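Local atomic coordinates of diguanylate cyclase/phosphodiesterase-domain containing protein (Thermotoga maritima MSB8, PDB entry 6KHU), a protein that probably acts as, or derives from, a diguanylate cyclase, the enzyme that joins two GTP molecules into the second messenger cyclic di-GMP. Residues N27-V39 and Y69-G82. Residues are numbered along the deposited sequence; the frame is centred on the assembly and turned at random.
Sequences NTPYTIFFVKTKV and YSDDTFALFVIGVG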
loop_
_atom_site.group_PDB
_atom_site.type_symbol
_atom_site.label_atom_id
_atom_site.label_comp_id
_atom_site.label_asym_id
_atom_site.label_seq_id
_atom_site.Cartn_x
_atom_site.Cartn_y
_atom_site.Cartn_z
ATOM N N ASN A 27 20.746 -2.129 2.476
ATOM C CA ASN A 27 20.821 -0.836 1.786
ATOM C C ASN A 27 19.928 -0.804 0.547
ATOM O O ASN A 27 20.325 -0.362 -0.533
ATOM C CB ASN A 27 22.267 -0.492 1.417
ATOM C CG ASN A 27 23.131 -0.216 2.637
ATOM O OD1 ASN A 27 23.034 -0.905 3.647
ATOM N ND2 ASN A 27 23.991 0.787 2.539
ATOM N N THR A 28 18.698 -1.278 0.711
ATOM C CA THR A 28 17.781 -1.323 -0.408
ATOM C C THR A 28 16.513 -0.548 -0.079
ATOM O O THR A 28 16.001 -0.644 1.041
ATOM C CB THR A 28 17.414 -2.767 -0.764
ATOM O OG1 THR A 28 16.715 -3.353 0.344
ATOM C CG2 THR A 28 18.659 -3.585 -1.061
ATOM N N PRO A 29 15.988 0.228 -1.015
ATOM C CA PRO A 29 14.789 1.015 -0.725
ATOM C C PRO A 29 13.531 0.172 -0.875
ATOM O O PRO A 29 13.537 -0.903 -1.483
ATOM C CB PRO A 29 14.843 2.128 -1.777
ATOM C CG PRO A 29 15.492 1.444 -2.967
ATOM C CD PRO A 29 16.417 0.365 -2.419
ATOM N N TYR A 30 12.449 0.674 -0.276
ATOM C CA TYR A 30 11.112 0.144 -0.510
ATOM C C TYR A 30 10.113 1.273 -0.289
ATOM O O TYR A 30 10.443 2.306 0.294
ATOM C CB TYR A 30 10.792 -1.057 0.400
ATOM C CG TYR A 30 10.574 -0.678 1.850
ATOM C CD1 TYR A 30 11.660 -0.476 2.701
ATOM C CD2 TYR A 30 9.291 -0.510 2.366
ATOM C CE1 TYR A 30 11.479 -0.118 4.025
ATOM C CE2 TYR A 30 9.094 -0.137 3.705
ATOM C CZ TYR A 30 10.195 0.042 4.525
ATOM O OH TYR A 30 10.027 0.401 5.838
ATOM N N THR A 31 8.879 1.066 -0.745
ATOM C CA THR A 31 7.863 2.102 -0.659
ATOM C C THR A 31 6.569 1.527 -0.108
ATOM O O THR A 31 6.176 0.412 -0.463
ATOM C CB THR A 31 7.648 2.749 -2.036
ATOM O OG1 THR A 31 8.874 3.376 -2.445
ATOM C CG2 THR A 31 6.558 3.808 -1.978
ATOM N N ILE A 32 5.929 2.289 0.777
ATOM C CA ILE A 32 4.642 1.949 1.374
ATOM C C ILE A 32 3.573 2.827 0.739
ATOM O O ILE A 32 3.737 4.050 0.656
ATOM C CB ILE A 32 4.655 2.155 2.901
ATOM C CG1 ILE A 32 5.771 1.332 3.553
ATOM C CG2 ILE A 32 3.302 1.794 3.498
ATOM C CD1 ILE A 32 5.996 1.664 5.018
ATOM N N PHE A 33 2.476 2.215 0.305
ATOM C CA PHE A 33 1.333 2.942 -0.229
ATOM C C PHE A 33 0.134 2.689 0.673
ATOM O O PHE A 33 -0.090 1.551 1.106
ATOM C CB PHE A 33 0.978 2.509 -1.684
ATOM C CG PHE A 33 2.079 2.724 -2.695
ATOM C CD1 PHE A 33 3.132 1.832 -2.794
ATOM C CD2 PHE A 33 2.029 3.789 -3.578
ATOM C CE1 PHE A 33 4.129 2.008 -3.724
ATOM C CE2 PHE A 33 3.037 3.975 -4.512
ATOM C CZ PHE A 33 4.093 3.083 -4.578
ATOM N N PHE A 34 -0.637 3.749 0.949
ATOM C CA PHE A 34 -1.942 3.649 1.601
ATOM C C PHE A 34 -3.036 4.098 0.638
ATOM O O PHE A 34 -2.896 5.134 -0.026
ATOM C CB PHE A 34 -2.016 4.539 2.855
ATOM C CG PHE A 34 -1.555 3.878 4.121
ATOM C CD1 PHE A 34 -0.472 3.008 4.120
ATOM C CD2 PHE A 34 -2.201 4.154 5.331
ATOM C CE1 PHE A 34 -0.037 2.406 5.307
ATOM C CE2 PHE A 34 -1.778 3.569 6.518
ATOM C CZ PHE A 34 -0.691 2.689 6.510
ATOM N N VAL A 35 -4.136 3.342 0.581
ATOM C CA VAL A 35 -5.323 3.730 -0.180
ATOM C C VAL A 35 -6.537 3.624 0.741
ATOM O O VAL A 35 -6.842 2.541 1.250
ATOM C CB VAL A 35 -5.521 2.862 -1.437
ATOM C CG1 VAL A 35 -6.812 3.255 -2.161
ATOM C CG2 VAL A 35 -4.328 2.997 -2.377
ATOM N N LYS A 36 -7.218 4.742 0.968
ATOM C CA LYS A 36 -8.448 4.755 1.749
ATOM C C LYS A 36 -9.629 4.995 0.817
ATOM O O LYS A 36 -9.628 5.964 0.052
ATOM C CB LYS A 36 -8.413 5.832 2.839
ATOM C CG LYS A 36 -9.724 5.922 3.625
ATOM C CD LYS A 36 -9.572 6.712 4.920
ATOM C CE LYS A 36 -10.934 6.906 5.576
ATOM N NZ LYS A 36 -10.864 7.657 6.860
ATOM N N THR A 37 -10.621 4.108 0.875
ATOM C CA THR A 37 -11.842 4.267 0.096
ATOM C C THR A 37 -12.837 5.104 0.874
ATOM O O THR A 37 -13.029 4.906 2.082
ATOM C CB THR A 37 -12.482 2.920 -0.240
ATOM O OG1 THR A 37 -12.734 2.191 0.970
ATOM C CG2 THR A 37 -11.574 2.118 -1.121
ATOM N N LYS A 38 -13.477 6.030 0.174
ATOM C CA LYS A 38 -14.427 6.954 0.780
ATOM C C LYS A 38 -15.729 6.891 -0.023
ATOM O O LYS A 38 -16.111 7.846 -0.699
ATOM C CB LYS A 38 -13.842 8.373 0.841
ATOM C CG LYS A 38 -12.654 8.483 1.800
ATOM C CD LYS A 38 -11.852 9.757 1.621
ATOM C CE LYS A 38 -10.863 9.912 2.778
ATOM N NZ LYS A 38 -9.800 10.937 2.515
ATOM N N VAL A 39 -16.404 5.745 0.048
ATOM C CA VAL A 39 -17.639 5.514 -0.687
ATOM C C VAL A 39 -18.757 5.194 0.297
ATOM O O VAL A 39 -18.525 4.938 1.481
ATOM C CB VAL A 39 -17.503 4.390 -1.734
ATOM C CG1 VAL A 39 -16.490 4.788 -2.800
ATOM C CG2 VAL A 39 -17.131 3.069 -1.063
ATOM N N TYR A 69 -5.670 -2.672 6.113
ATOM C CA TYR A 69 -5.177 -1.854 7.214
ATOM C C TYR A 69 -6.301 -1.443 8.164
ATOM O O TYR A 69 -6.090 -1.369 9.375
ATOM C CB TYR A 69 -4.454 -0.621 6.665
ATOM C CG TYR A 69 -3.718 0.126 7.736
ATOM C CD1 TYR A 69 -2.538 -0.368 8.262
ATOM C CD2 TYR A 69 -4.229 1.308 8.261
ATOM C CE1 TYR A 69 -1.873 0.303 9.275
ATOM C CE2 TYR A 69 -3.567 1.990 9.256
ATOM C CZ TYR A 69 -2.387 1.478 9.757
ATOM O OH TYR A 69 -1.728 2.145 10.758
ATOM N N SER A 70 -7.489 -1.179 7.627
ATOM C CA SER A 70 -8.676 -0.853 8.404
ATOM C C SER A 70 -9.891 -1.293 7.595
ATOM O O SER A 70 -9.759 -1.846 6.499
ATOM C CB SER A 70 -8.731 0.639 8.724
ATOM O OG SER A 70 -9.279 1.346 7.628
ATOM N N ASP A 71 -11.089 -1.025 8.122
ATOM C CA ASP A 71 -12.273 -1.458 7.384
ATOM C C ASP A 71 -12.450 -0.715 6.062
ATOM O O ASP A 71 -13.229 -1.172 5.226
ATOM C CB ASP A 71 -13.540 -1.344 8.251
ATOM C CG ASP A 71 -13.860 0.086 8.658
ATOM O OD1 ASP A 71 -13.031 0.985 8.410
ATOM O OD2 ASP A 71 -14.945 0.311 9.237
ATOM N N ASP A 72 -11.719 0.382 5.820
ATOM C CA ASP A 72 -11.791 1.042 4.522
ATOM C C ASP A 72 -10.426 1.397 3.923
ATOM O O ASP A 72 -10.377 2.082 2.893
ATOM C CB ASP A 72 -12.669 2.303 4.616
ATOM C CG ASP A 72 -12.123 3.351 5.582
ATOM O OD1 ASP A 72 -10.976 3.220 6.073
ATOM O OD2 ASP A 72 -12.861 4.331 5.845
ATOM N N THR A 73 -9.318 0.970 4.529
ATOM C CA THR A 73 -7.999 1.353 4.049
ATOM C C THR A 73 -7.195 0.103 3.726
ATOM O O THR A 73 -7.205 -0.864 4.490
ATOM C CB THR A 73 -7.247 2.213 5.086
ATOM O OG1 THR A 73 -7.997 3.405 5.363
ATOM C CG2 THR A 73 -5.872 2.611 4.565
ATOM N N PHE A 74 -6.520 0.115 2.582
ATOM C CA PHE A 74 -5.521 -0.891 2.266
ATOM C C PHE A 74 -4.127 -0.300 2.411
ATOM O O PHE A 74 -3.922 0.908 2.239
ATOM C CB PHE A 74 -5.668 -1.416 0.839
ATOM C CG PHE A 74 -6.820 -2.347 0.642
ATOM C CD1 PHE A 74 -6.707 -3.687 0.973
ATOM C CD2 PHE A 74 -8.010 -1.887 0.088
ATOM C CE1 PHE A 74 -7.778 -4.563 0.765
ATOM C CE2 PHE A 74 -9.086 -2.752 -0.124
ATOM C CZ PHE A 74 -8.966 -4.090 0.218
ATOM N N ALA A 75 -3.165 -1.169 2.697
ATOM C CA ALA A 75 -1.763 -0.806 2.627
ATOM C C ALA A 75 -1.035 -1.777 1.706
ATOM O O ALA A 75 -1.482 -2.905 1.468
ATOM C CB ALA A 75 -1.118 -0.778 4.019
ATOM N N LEU A 76 0.089 -1.307 1.174
ATOM C CA LEU A 76 0.924 -2.063 0.259
ATOM C C LEU A 76 2.363 -1.636 0.486
ATOM O O LEU A 76 2.639 -0.441 0.652
ATOM C CB LEU A 76 0.532 -1.808 -1.204
ATOM C CG LEU A 76 1.529 -2.154 -2.312
ATOM C CD1 LEU A 76 1.519 -3.669 -2.602
ATOM C CD2 LEU A 76 1.209 -1.361 -3.591
ATOM N N PHE A 77 3.277 -2.599 0.493
ATOM C CA PHE A 77 4.677 -2.232 0.344
ATOM C C PHE A 77 5.308 -3.035 -0.780
ATOM O O PHE A 77 4.965 -4.199 -0.992
ATOM C CB PHE A 77 5.473 -2.363 1.669
ATOM C CG PHE A 77 5.625 -3.771 2.208
ATOM C CD1 PHE A 77 6.634 -4.608 1.746
ATOM C CD2 PHE A 77 4.805 -4.219 3.240
ATOM C CE1 PHE A 77 6.797 -5.874 2.267
ATOM C CE2 PHE A 77 4.963 -5.496 3.777
ATOM C CZ PHE A 77 5.961 -6.325 3.288
ATOM N N VAL A 78 6.214 -2.381 -1.512
ATOM C CA VAL A 78 6.865 -2.922 -2.697
ATOM C C VAL A 78 8.374 -2.727 -2.529
ATOM O O VAL A 78 8.853 -1.591 -2.415
ATOM C CB VAL A 78 6.355 -2.252 -3.992
ATOM C CG1 VAL A 78 4.897 -2.625 -4.252
ATOM C CG2 VAL A 78 6.450 -0.739 -3.901
ATOM N N ILE A 79 9.113 -3.820 -2.488
ATOM C CA ILE A 79 10.535 -3.712 -2.203
ATOM C C ILE A 79 11.272 -3.274 -3.463
ATOM O O ILE A 79 10.848 -3.545 -4.598
ATOM C CB ILE A 79 11.090 -5.036 -1.643
ATOM C CG1 ILE A 79 11.205 -6.063 -2.759
ATOM C CG2 ILE A 79 10.202 -5.565 -0.488
ATOM C CD1 ILE A 79 12.619 -6.223 -3.278
ATOM N N GLY A 80 12.397 -2.592 -3.259
ATOM C CA GLY A 80 13.206 -2.136 -4.367
ATOM C C GLY A 80 12.703 -0.872 -5.030
ATOM O O GLY A 80 13.310 -0.426 -6.008
ATOM N N VAL A 81 11.622 -0.281 -4.534
ATOM C CA VAL A 81 11.035 0.917 -5.126
ATOM C C VAL A 81 11.411 2.105 -4.258
ATOM O O VAL A 81 11.019 2.175 -3.091
ATOM C CB VAL A 81 9.510 0.779 -5.249
ATOM C CG1 VAL A 81 8.859 2.113 -5.652
ATOM C CG2 VAL A 81 9.157 -0.337 -6.237
ATOM N N GLY A 82 12.176 3.042 -4.818
ATOM C CA GLY A 82 12.524 4.269 -4.142
ATOM C C GLY A 82 11.774 5.469 -4.697
ATOM O O GLY A 82 10.784 5.343 -5.421
HETATM O O HOH W 1 -14.542 5.205 4.227
#
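Asp72 O takes two bonds from Thr37: the backbone N at 2.9 Å, nearly in line with the carbonyl, and OG1 at 3.0 Å, well off that line. Thr37 OG1 gets there because chi1 (56°) sets it between its own backbone N and carbonyl carbon. A water donates to both Thr37 O and Asp72 OD2, closing this end of the pairing between antiparallel strands 30-37 and 73-79. The extended Lys36 chain crosses the Asp72 carboxylate and brings CE, not NZ, closest; NZ stays 4.0 Å from OD2, beyond a salt bridge, so any attraction is probably modest.

Further along, Thr31, Phe33 and Val35 each exchange two backbone bonds with Val78, Leu76 and Phe74, their hydrogen-bonded partners. Phe34, Ala75 and Tyr69 pack on one face of the sheet. The Phe34 edge points at the Tyr69 face, with CZ above the ring centre, planes at 53° and centroids 4.7 Å apart, while CE1 rests against Ala75 CB. Tyr69 OH bonds to Glu127 of helix 119-130. On the other face Phe33 lies alongside Leu76 and meets Val78 CG2 with its ring edge, CE1 being 3.6 Å away; helix 86-100 packs against Phe33, and helix 41-57 against Val35 and Phe74.

At the far end a type II turn, Val78 to Val81, lets Gly80 N reach Pro29 O at 2.7 Å. Thr31 OG1 donates to Val81 O from above the carbonyl plane, and also bonds to Ser111 OG on strand 105-112. These strands are the central antiparallel pair of the GGDEF-type sheet: mostly apolar groups cover the middle of both faces, while threonine hydroxyls add bonds to backbone carbonyls at each end, with a water joining in at the Asp72 end.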